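Local coordinates for protein ralf, proline/betaine transporter (Legionella pneumophila, PDB 4D7Q) that probably acts as a guanine-nucleotide exchange factor, built as an engineered chimera that joins the Sec7 domain of one bacterial RalF to the capping domain of another, at residues Ile30-Ile33 against Lys34-Glu38; Gln126-Pro129 against Asp130-Ser133; Met163-Tyr166 against Gly167-Asn171; Asn253-Thr256 against Phe257-Lys260; Ala320-Thr323 against Ala324-Thr328. The protein carries 2 engineered substitutions. One frame throughout, in Å; residues are numbered along the deposited sequence.

Contact 1 of 5, residues Ile30-Ile33 against Lys34-Glu38; sequences INKI and KEICE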
# COMPACT_ATOMS: atom_id res chain seq x y z
N ILE A 30 -15.59 8.28 -8.60
CA ILE A 30 -15.53 9.00 -7.32
C ILE A 30 -16.14 10.38 -7.49
O ILE A 30 -16.97 10.79 -6.67
CB ILE A 30 -14.07 9.06 -6.75
CG1 ILE A 30 -13.51 7.64 -6.41
CG2 ILE A 30 -13.94 10.03 -5.57
CD1 ILE A 30 -14.26 6.83 -5.36
N ASN A 31 -15.74 11.10 -8.56
CA ASN A 31 -16.26 12.45 -8.84
C ASN A 31 -17.75 12.43 -9.09
O ASN A 31 -18.43 13.37 -8.68
CB ASN A 31 -15.54 13.11 -10.01
CG ASN A 31 -14.15 13.64 -9.68
OD1 ASN A 31 -13.73 13.71 -8.51
ND2 ASN A 31 -13.43 14.04 -10.70
N LYS A 32 -18.28 11.36 -9.74
CA LYS A 32 -19.73 11.25 -9.97
C LYS A 32 -20.46 11.14 -8.62
O LYS A 32 -21.47 11.80 -8.43
CB LYS A 32 -20.05 10.06 -10.91
CG LYS A 32 -21.53 9.95 -11.31
CD LYS A 32 -21.91 10.94 -12.40
CE LYS A 32 -23.39 11.24 -12.44
NZ LYS A 32 -23.67 12.54 -13.10
N ILE A 33 -19.91 10.36 -7.66
CA ILE A 33 -20.50 10.23 -6.32
C ILE A 33 -20.49 11.60 -5.66
O ILE A 33 -21.53 12.05 -5.15
CB ILE A 33 -19.80 9.15 -5.43
CG1 ILE A 33 -19.99 7.72 -6.00
CG2 ILE A 33 -20.31 9.24 -3.95
CD1 ILE A 33 -19.06 6.65 -5.32
N LYS A 34 -19.32 12.28 -5.69
CA LYS A 34 -19.19 13.60 -5.06
C LYS A 34 -20.18 14.64 -5.60
O LYS A 34 -20.76 15.39 -4.83
CB LYS A 34 -17.74 14.09 -5.07
CG LYS A 34 -16.80 13.23 -4.18
CD LYS A 34 -15.33 13.54 -4.40
CE LYS A 34 -14.94 14.91 -3.88
NZ LYS A 34 -13.58 15.32 -4.33
N GLU A 35 -20.41 14.63 -6.92
CA GLU A 35 -21.32 15.56 -7.59
C GLU A 35 -22.76 15.37 -7.11
O GLU A 35 -23.42 16.37 -6.79
CB GLU A 35 -21.23 15.39 -9.11
CG GLU A 35 -19.99 16.04 -9.70
CD GLU A 35 -19.49 15.50 -11.03
OE1 GLU A 35 -20.21 14.71 -11.68
OE2 GLU A 35 -18.37 15.89 -11.42
N ILE A 36 -23.23 14.09 -7.03
CA ILE A 36 -24.57 13.71 -6.55
C ILE A 36 -24.69 14.16 -5.10
O ILE A 36 -25.65 14.84 -4.75
CB ILE A 36 -24.86 12.18 -6.75
CG1 ILE A 36 -24.83 11.80 -8.25
CG2 ILE A 36 -26.22 11.81 -6.14
CD1 ILE A 36 -24.58 10.31 -8.54
N CYS A 37 -23.69 13.85 -4.29
CA CYS A 37 -23.71 14.24 -2.88
C CYS A 37 -23.79 15.75 -2.67
O CYS A 37 -24.54 16.20 -1.81
CB CYS A 37 -22.54 13.61 -2.12
SG CYS A 37 -22.67 11.81 -1.97
N GLU A 38 -23.06 16.53 -3.50
CA GLU A 38 -23.06 17.99 -3.42
C GLU A 38 -24.42 18.57 -3.82
O GLU A 38 -24.95 19.42 -3.12
CB GLU A 38 -21.93 18.60 -4.27
CG GLU A 38 -21.84 20.12 -4.26
CD GLU A 38 -21.73 20.80 -2.91
OE1 GLU A 38 -20.99 20.29 -2.03
OE2 GLU A 38 -22.36 21.86 -2.73
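The hydrocarbon chains of I30 and K34 meet one helical turn apart, I30 CG2 lying 4.0 Å from K34 CD as the two side chains slant past each other. A turn further on, I33 and C37 repeat the spacing, with I33 CG2 4.0 Å from C37 SG. The gamma branch that does the touching in both isoleucines is CG2, set opposite the backbone N by first torsions near -64°, which turns CG1 back beside that nitrogen. K32 CG rests 4.1 Å from I36 CD1. K32 also crosses E35 at about a right angle; the ammonium and carboxylate stay 4.3 Å apart from K32 NZ to E35 OE1, too far for a salt bridge though probably still mildly attractive.

Behind these side chains stand four successive i to i+4 backbone bonds: K34 N, E35 N, I36 N and C37 N bond to I30 O, N31 O, K32 O and I33 O in turn, the last at 2.9 Å from C37 N to I33 O and bent only slightly (169° at the hydrogen). E35, with CG beside its own backbone N (chi1 -77°), lies over the N31 carbonyl, E35 CG being 3.3 Å from N31 O.

K34 NZ finds its strong partner in a salt bridge to E74. In the Sec7 part of the chimera, this stretch of helix 26-40 sends I30 and I33 onto helix 44-54, at I48, F52 and F51, while I33 and I36 share I18 of helix 15-24, and I36 also reaches I11 of helix 9-13.

Contact 2 of 5, residues Gln126-Pro129 against Asp130-Ser133; sequences QQNP and DVVS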
# COMPACT_ATOMS: atom_id res chain seq x y z
N GLN A 126 -10.99 0.09 19.12
CA GLN A 126 -12.16 0.87 19.50
C GLN A 126 -13.36 -0.03 19.83
O GLN A 126 -14.02 0.17 20.85
CB GLN A 126 -12.52 1.88 18.39
CG GLN A 126 -13.51 2.96 18.85
CD GLN A 126 -14.38 3.42 17.71
OE1 GLN A 126 -14.25 4.55 17.22
NE2 GLN A 126 -15.30 2.57 17.28
N GLN A 127 -13.60 -1.04 18.99
CA GLN A 127 -14.70 -1.97 19.18
C GLN A 127 -14.42 -3.05 20.22
O GLN A 127 -15.37 -3.66 20.71
CB GLN A 127 -15.09 -2.61 17.84
CG GLN A 127 -15.66 -1.62 16.82
CD GLN A 127 -16.08 -2.31 15.56
OE1 GLN A 127 -16.64 -3.41 15.60
NE2 GLN A 127 -15.88 -1.68 14.42
N ASN A 128 -13.13 -3.29 20.56
CA ASN A 128 -12.73 -4.32 21.54
C ASN A 128 -11.64 -3.82 22.51
O ASN A 128 -10.55 -4.43 22.56
CB ASN A 128 -12.27 -5.60 20.78
CG ASN A 128 -13.35 -6.18 19.90
OD1 ASN A 128 -14.31 -6.75 20.39
ND2 ASN A 128 -13.23 -5.99 18.60
N PRO A 129 -11.91 -2.76 23.33
CA PRO A 129 -10.85 -2.25 24.24
C PRO A 129 -10.41 -3.23 25.33
O PRO A 129 -9.41 -2.99 26.00
CB PRO A 129 -11.49 -0.97 24.83
CG PRO A 129 -12.96 -1.23 24.76
CD PRO A 129 -13.12 -1.92 23.43
N ASP A 130 -11.17 -4.30 25.50
CA ASP A 130 -10.97 -5.39 26.45
C ASP A 130 -10.10 -6.53 25.86
O ASP A 130 -9.68 -7.41 26.60
CB ASP A 130 -12.37 -5.96 26.83
CG ASP A 130 -13.26 -6.36 25.64
OD1 ASP A 130 -13.50 -5.50 24.75
OD2 ASP A 130 -13.80 -7.50 25.65
N VAL A 131 -9.85 -6.52 24.54
CA VAL A 131 -9.09 -7.61 23.87
C VAL A 131 -7.62 -7.22 23.72
O VAL A 131 -6.73 -8.03 23.98
CB VAL A 131 -9.76 -8.05 22.53
CG1 VAL A 131 -8.91 -9.07 21.77
CG2 VAL A 131 -11.16 -8.61 22.78
N VAL A 132 -7.38 -5.99 23.27
CA VAL A 132 -6.03 -5.43 23.09
C VAL A 132 -5.92 -4.15 23.92
O VAL A 132 -6.91 -3.47 24.08
CB VAL A 132 -5.64 -5.23 21.59
CG1 VAL A 132 -5.35 -6.57 20.91
CG2 VAL A 132 -6.72 -4.44 20.83
N SER A 133 -4.72 -3.84 24.42
CA SER A 133 -4.43 -2.68 25.28
C SER A 133 -4.63 -1.35 24.61
O SER A 133 -5.13 -0.43 25.24
CB SER A 133 -3.03 -2.77 25.87
OG SER A 133 -2.05 -2.77 24.85
O HOH W 1 -14.65 -7.79 22.81
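N128 and V131 close a tight beta turn, N128-P129-D130-V131, that follows the C-terminal end of helix 110-127 in the all-helical Sec7 domain. With phi/psi of -65/-13° at P129 and -89/-12° at D130, it is of type I. One backbone hydrogen bond fastens it, V131 N to N128 O at 3.0 Å; the N-H points well at the oxygen but comes from above the carbonyl plane.

The apolar contact runs across the same ends, V131 CG2 resting 3.8 Å from N128 CB. V131 and V132 also lean on Y124 of the preceding helix, which places the turn against its last coil. V132 N is buried without a polar partner.

Polar side-chain links gather round N128. Its ND2 bonds to the carbonyls of F88 and Y124, so the amide pins the turn to the 86-90 loop, where Q127 binds too. At the oxygen end of the amide, OD1 meets a water and, weakly, G90 N; the water bridges N128 OD1 and D130 OD2, within hydrogen-bonding distance of both. The D130 carboxylate folds back over the turn because CG sits between the backbone N and the carbonyl carbon (chi1 53°), leaving D130 OD1 3.4 Å from N128 C while D130 OD2 lies 3.0 Å from the water.

Contact 3 of 5, residues Met163-Tyr166 against Gly167-Asn171; sequences MTVY and GLKRN. Engineered in segment 163-166: Y166 (natural residue Asp).
One face of the Y166 ring carries the side chain of R170: CG stands 3.9 Å from the ring centroid, 22° off the normal and displaced toward the rim, a CH-pi contact. Beyond the ring, R170 CD comes 3.5 Å from Y166 OH, and the guanidinium lies at 21° to the ring plane. The two side chains run alongside each other in the same direction; bends at chi2 and chi3 of R170 lay its chain along the phenol. Y166 is an engineered residue, Asp in the natural sequence, so this pair belongs to the construct.

M163, just before the helix, lays its chain along the first turn. Its SD is 4.0 Å from L168 CD1, and the M163 and N171 side chains cross at about a right angle, M163 CE 3.6 Å from N171 OD1. M163 CG packs against the G167 and L168 backbone, where the absence of a side chain on G167 keeps the approach close.

T164 binds the helix start twice: T164 OG1 accepts from G167 N at 3.0 Å, and T164 O accepts from L168 N at 2.9 Å. A first torsion of 58° puts OG1 between the backbone N and the carbonyl carbon, from where it reaches G167 N. K169 extends to a salt bridge with E187 and touches L186, both of helix 183-195, while L168 packs on L189 and Y190. A threonine N-cap, its hydroxyl taking the N-H of the third residue on, followed by the first i to i+4 bond, thus opens the short helix 165-171 of the Sec7 part.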
# COMPACT_ATOMS: atom_id res chain seq x y z
N MET A 163 8.11 -20.75 13.83
CA MET A 163 7.94 -20.23 15.17
C MET A 163 6.86 -21.03 15.84
O MET A 163 5.82 -21.29 15.25
CB MET A 163 7.57 -18.73 15.13
CG MET A 163 7.68 -18.04 16.48
SD MET A 163 7.36 -16.27 16.35
CE MET A 163 8.95 -15.68 15.90
N THR A 164 7.14 -21.46 17.06
CA THR A 164 6.25 -22.20 17.93
C THR A 164 5.48 -21.25 18.82
O THR A 164 5.72 -20.09 18.80
CB THR A 164 7.06 -23.11 18.86
OG1 THR A 164 7.98 -22.34 19.61
CG2 THR A 164 7.83 -24.12 18.07
N VAL A 165 4.57 -21.77 19.61
CA VAL A 165 3.83 -20.94 20.53
C VAL A 165 4.77 -20.29 21.56
O VAL A 165 4.64 -19.12 21.81
CB VAL A 165 2.62 -21.63 21.16
CG1 VAL A 165 3.02 -22.80 21.99
CG2 VAL A 165 1.78 -20.66 21.95
N TYR A 166 5.72 -21.05 22.10
CA TYR A 166 6.73 -20.51 23.01
C TYR A 166 7.55 -19.43 22.32
O TYR A 166 7.86 -18.42 22.94
CB TYR A 166 7.69 -21.61 23.53
CG TYR A 166 8.70 -21.05 24.52
CD1 TYR A 166 8.28 -20.42 25.69
CD2 TYR A 166 10.07 -21.08 24.25
CE1 TYR A 166 9.20 -19.88 26.59
CE2 TYR A 166 10.99 -20.56 25.16
CZ TYR A 166 10.55 -19.96 26.33
OH TYR A 166 11.43 -19.41 27.23
N GLY A 167 7.91 -19.68 21.05
CA GLY A 167 8.71 -18.76 20.25
C GLY A 167 7.97 -17.47 20.04
O GLY A 167 8.57 -16.39 20.11
N LEU A 168 6.64 -17.56 19.86
CA LEU A 168 5.79 -16.39 19.66
C LEU A 168 5.74 -15.52 20.91
O LEU A 168 5.87 -14.30 20.79
CB LEU A 168 4.37 -16.77 19.18
CG LEU A 168 3.42 -15.58 18.90
CD1 LEU A 168 3.93 -14.70 17.73
CD2 LEU A 168 1.98 -16.03 18.73
N LYS A 169 5.63 -16.16 22.10
CA LYS A 169 5.62 -15.46 23.40
C LYS A 169 6.95 -14.74 23.62
O LYS A 169 6.95 -13.57 24.00
CB LYS A 169 5.35 -16.45 24.54
CG LYS A 169 3.89 -16.95 24.58
CD LYS A 169 3.82 -18.25 25.35
CE LYS A 169 2.41 -18.62 25.71
NZ LYS A 169 2.40 -19.88 26.51
N ARG A 170 8.07 -15.41 23.34
CA ARG A 170 9.41 -14.80 23.47
C ARG A 170 9.54 -13.65 22.47
O ARG A 170 10.03 -12.59 22.81
CB ARG A 170 10.52 -15.85 23.18
CG ARG A 170 10.71 -16.91 24.25
CD ARG A 170 11.39 -16.39 25.49
NE ARG A 170 12.82 -16.10 25.30
CZ ARG A 170 13.64 -15.75 26.28
NH1 ARG A 170 13.19 -15.63 27.52
NH2 ARG A 170 14.91 -15.49 26.02
N ASN A 171 9.01 -13.83 21.26
CA ASN A 171 9.05 -12.83 20.20
C ASN A 171 8.30 -11.52 20.49
O ASN A 171 8.69 -10.47 19.96
CB ASN A 171 8.56 -13.44 18.88
CG ASN A 171 8.87 -12.56 17.71
OD1 ASN A 171 10.00 -12.51 17.21
ND2 ASN A 171 7.91 -11.75 17.35

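Contact 4 of 5, residues Asn253-Thr256 against Phe257-Lys260; sequences NPKT and FLSK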
# COMPACT_ATOMS: atom_id res chain seq x y z
N ASN A 253 13.12 8.86 4.51
CA ASN A 253 13.32 7.61 5.22
C ASN A 253 12.03 7.06 5.77
O ASN A 253 11.16 7.81 6.21
CB ASN A 253 14.37 7.76 6.33
CG ASN A 253 15.74 8.01 5.77
OD1 ASN A 253 16.38 7.13 5.19
ND2 ASN A 253 16.18 9.25 5.87
N PRO A 254 11.84 5.73 5.71
CA PRO A 254 10.60 5.17 6.27
C PRO A 254 10.77 4.94 7.77
O PRO A 254 11.89 4.96 8.27
CB PRO A 254 10.48 3.84 5.52
CG PRO A 254 11.90 3.43 5.26
CD PRO A 254 12.75 4.67 5.22
N LYS A 255 9.68 4.61 8.47
CA LYS A 255 9.77 4.19 9.86
C LYS A 255 10.45 2.82 9.81
O LYS A 255 10.19 2.06 8.89
CB LYS A 255 8.38 4.06 10.48
CG LYS A 255 7.68 5.41 10.60
CD LYS A 255 6.17 5.28 10.72
CE LYS A 255 5.53 4.75 9.46
NZ LYS A 255 4.51 3.75 9.81
N THR A 256 11.38 2.57 10.72
CA THR A 256 12.16 1.32 10.75
C THR A 256 11.33 0.07 10.83
O THR A 256 11.65 -0.92 10.17
CB THR A 256 13.21 1.38 11.87
OG1 THR A 256 12.56 1.91 13.02
CG2 THR A 256 14.38 2.27 11.51
N PHE A 257 10.24 0.11 11.63
CA PHE A 257 9.32 -1.01 11.79
C PHE A 257 8.75 -1.38 10.40
O PHE A 257 8.92 -2.51 9.95
CB PHE A 257 8.21 -0.67 12.82
CG PHE A 257 7.20 -1.79 13.03
CD1 PHE A 257 6.18 -2.00 12.10
CD2 PHE A 257 7.30 -2.65 14.11
CE1 PHE A 257 5.28 -3.08 12.26
CE2 PHE A 257 6.40 -3.72 14.27
CZ PHE A 257 5.35 -3.89 13.36
N LEU A 258 8.13 -0.42 9.70
CA LEU A 258 7.56 -0.62 8.36
C LEU A 258 8.59 -1.17 7.34
O LEU A 258 8.27 -2.09 6.62
CB LEU A 258 6.91 0.68 7.85
CG LEU A 258 6.10 0.56 6.52
CD1 LEU A 258 4.94 -0.41 6.67
CD2 LEU A 258 5.57 1.90 6.10
N SER A 259 9.80 -0.60 7.31
CA SER A 259 10.91 -1.02 6.46
C SER A 259 11.21 -2.53 6.63
O SER A 259 11.44 -3.23 5.65
CB SER A 259 12.16 -0.21 6.82
OG SER A 259 13.11 -0.32 5.77
N LYS A 260 11.24 -3.01 7.90
CA LYS A 260 11.52 -4.41 8.21
C LYS A 260 10.43 -5.33 7.70
O LYS A 260 10.74 -6.38 7.16
CB LYS A 260 11.71 -4.60 9.72
CG LYS A 260 13.04 -4.05 10.22
CD LYS A 260 13.14 -4.23 11.72
CE LYS A 260 14.48 -3.82 12.28
NZ LYS A 260 14.49 -4.04 13.75
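The first torsion of S259 (chi1 -163°) sets OG opposite the backbone N, bringing S259 OG to 4.0 Å from P254 CG and toward the carbonyl of Y264, and K260, with CG beside its own N (chi1 -74°), runs back over the carbonyl of T256. S259 CB and P254 CG are likewise 4.0 Å apart, a loose apolar touch of the proline ring on the first turn of helix 256-262. K260 CG stands 3.4 Å from T256 O, its methylene chain extended from there on.

Two backbone bonds start the helix. K255, at the N-cap position, offers its carbonyl to the first of them, S259 N to K255 O at 3.1 Å; this bond is nearly straight, 169° at the hydrogen. The next, from K260 N to T256 O, is also 3.1 Å but more bent. The buried side chain of L258 touches D114.

Further partners lie outside the turn. S259 OG bonds to the carbonyl of Y264, and F257 stacks on F261, both within the capping domain. K255 NZ forms a salt bridge with D114 of the Sec7 part, and F257 meets Y139 of helix 135-152; these two cross from capping domain to Sec7 part, and so are contacts of the engineered fusion.

Chemically, the helix start rests on main-chain carbonyls, with the proline ring in light contact with S259. The K255 ammonium, set close to D114, is probably stabilised in its charged form by that carboxylate.

Contact 5 of 5, residues Ala320-Thr323 against Ala324-Thr328; sequences AQIT and ASFET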
# COMPACT_ATOMS: atom_id res chain seq x y z
N ALA A 320 8.51 9.22 -16.39
CA ALA A 320 8.93 8.38 -17.53
C ALA A 320 10.43 8.48 -17.82
O ALA A 320 11.03 7.46 -18.16
CB ALA A 320 8.12 8.71 -18.78
N GLN A 321 11.05 9.70 -17.68
CA GLN A 321 12.50 9.92 -17.91
C GLN A 321 13.34 9.15 -16.89
O GLN A 321 14.34 8.53 -17.24
CB GLN A 321 12.87 11.42 -17.84
CG GLN A 321 12.34 12.22 -19.02
CD GLN A 321 12.52 13.71 -18.89
OE1 GLN A 321 12.08 14.34 -17.93
NE2 GLN A 321 13.14 14.32 -19.88
N ILE A 322 12.92 9.22 -15.61
CA ILE A 322 13.57 8.53 -14.49
C ILE A 322 13.48 7.03 -14.75
O ILE A 322 14.51 6.34 -14.66
CB ILE A 322 12.90 8.91 -13.15
CG1 ILE A 322 13.24 10.38 -12.77
CG2 ILE A 322 13.30 7.91 -12.01
CD1 ILE A 322 12.31 11.02 -11.69
N THR A 323 12.27 6.53 -15.11
CA THR A 323 12.05 5.11 -15.38
C THR A 323 12.92 4.61 -16.53
O THR A 323 13.56 3.57 -16.39
CB THR A 323 10.57 4.78 -15.59
OG1 THR A 323 9.79 5.36 -14.55
CG2 THR A 323 10.33 3.31 -15.59
N ALA A 324 12.96 5.37 -17.64
CA ALA A 324 13.74 4.98 -18.82
C ALA A 324 15.26 5.06 -18.58
O ALA A 324 16.02 4.48 -19.35
CB ALA A 324 13.34 5.83 -20.02
N SER A 325 15.68 5.75 -17.50
CA SER A 325 17.07 5.90 -17.09
C SER A 325 17.63 4.62 -16.47
O SER A 325 18.84 4.43 -16.47
CB SER A 325 17.23 7.07 -16.12
OG SER A 325 17.09 8.31 -16.80
N PHE A 326 16.77 3.77 -15.91
CA PHE A 326 17.23 2.50 -15.37
C PHE A 326 17.51 1.59 -16.55
O PHE A 326 16.81 1.67 -17.56
CB PHE A 326 16.20 1.90 -14.37
CG PHE A 326 16.16 2.65 -13.05
CD1 PHE A 326 17.03 2.32 -12.01
CD2 PHE A 326 15.30 3.73 -12.87
CE1 PHE A 326 17.02 3.03 -10.81
CE2 PHE A 326 15.29 4.45 -11.66
CZ PHE A 326 16.14 4.09 -10.64
N GLU A 327 18.59 0.80 -16.48
CA GLU A 327 18.96 -0.11 -17.57
C GLU A 327 17.89 -1.17 -17.83
O GLU A 327 17.62 -1.50 -18.98
CB GLU A 327 20.29 -0.80 -17.27
CG GLU A 327 21.50 0.09 -17.48
CD GLU A 327 22.83 -0.62 -17.30
OE1 GLU A 327 22.86 -1.68 -16.63
OE2 GLU A 327 23.85 -0.10 -17.82
N THR A 328 17.26 -1.66 -16.75
CA THR A 328 16.21 -2.68 -16.82
C THR A 328 14.93 -2.09 -17.40
O THR A 328 14.45 -1.04 -16.94
CB THR A 328 15.93 -3.27 -15.44
OG1 THR A 328 17.16 -3.45 -14.73
CG2 THR A 328 15.16 -4.59 -15.51
O HOH W 2 13.07 1.17 -17.51
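The backbone leaves its alpha-helical course here: A324 N still bonds to A320 O at 2.9 Å, but S325 N turns to I322 O and F326 N to T323 O, both i to i+3 and both from above the carbonyl planes, before F326 becomes extended. S325 N adds a weak bond to Q321 O.

That same carbonyl is gripped more firmly by the S325 hydroxyl, S325 OG donating to Q321 O at 2.8 Å. The hydroxyl lies beside its own backbone N (chi1 -73°), folded back along the helix, and it also accepts from K241 N. I322 and F326 run side by side, I322 CG2 4.0 Å from F326 CE2. Backbone oxygens also lie close to the ring: F326 CD2 is 3.3 Å from I322 O, and T323 O lies at its edge, in plane. T323 O has a further partner, a water that gives it a hydrogen bond at 2.7 Å and spans to T328 O at the same length.

Round about, I322 and T323 meet I301 of strand 297-303, F326 packs on I299 and I211, and A320 and A324 touch I351 of helix 341-351. R352 binds the carbonyls of A324, F326 and E327. A helix that tightens to i to i+3 bonding in its last turn, with a serine hydroxyl reinforcing a carbonyl, ends here against the antiparallel sheet of the capping domain.

Overall arrangement
From the N terminus the five contacts follow in series; each spans one continuous stretch, so none encloses or crosses another. Contact 1 lies within a Sec7 helix, contact 2 in the turn between helices 110-127 and 135-152, and contact 3 at the start of helix 165-171; contacts 2 and 3 have centres about 23 Å apart, against about 49 Å for contacts 1 and 3. Contacts 4 and 5 belong to the capping domain, the first opening the helix after strand 248-252, the second ending helix 313-325. Contact 4 is nearest the chain centre and reaches helices 110-127 and 135-152, tying the fused parts together, whereas contact 5 joins sheet and C-terminal helix.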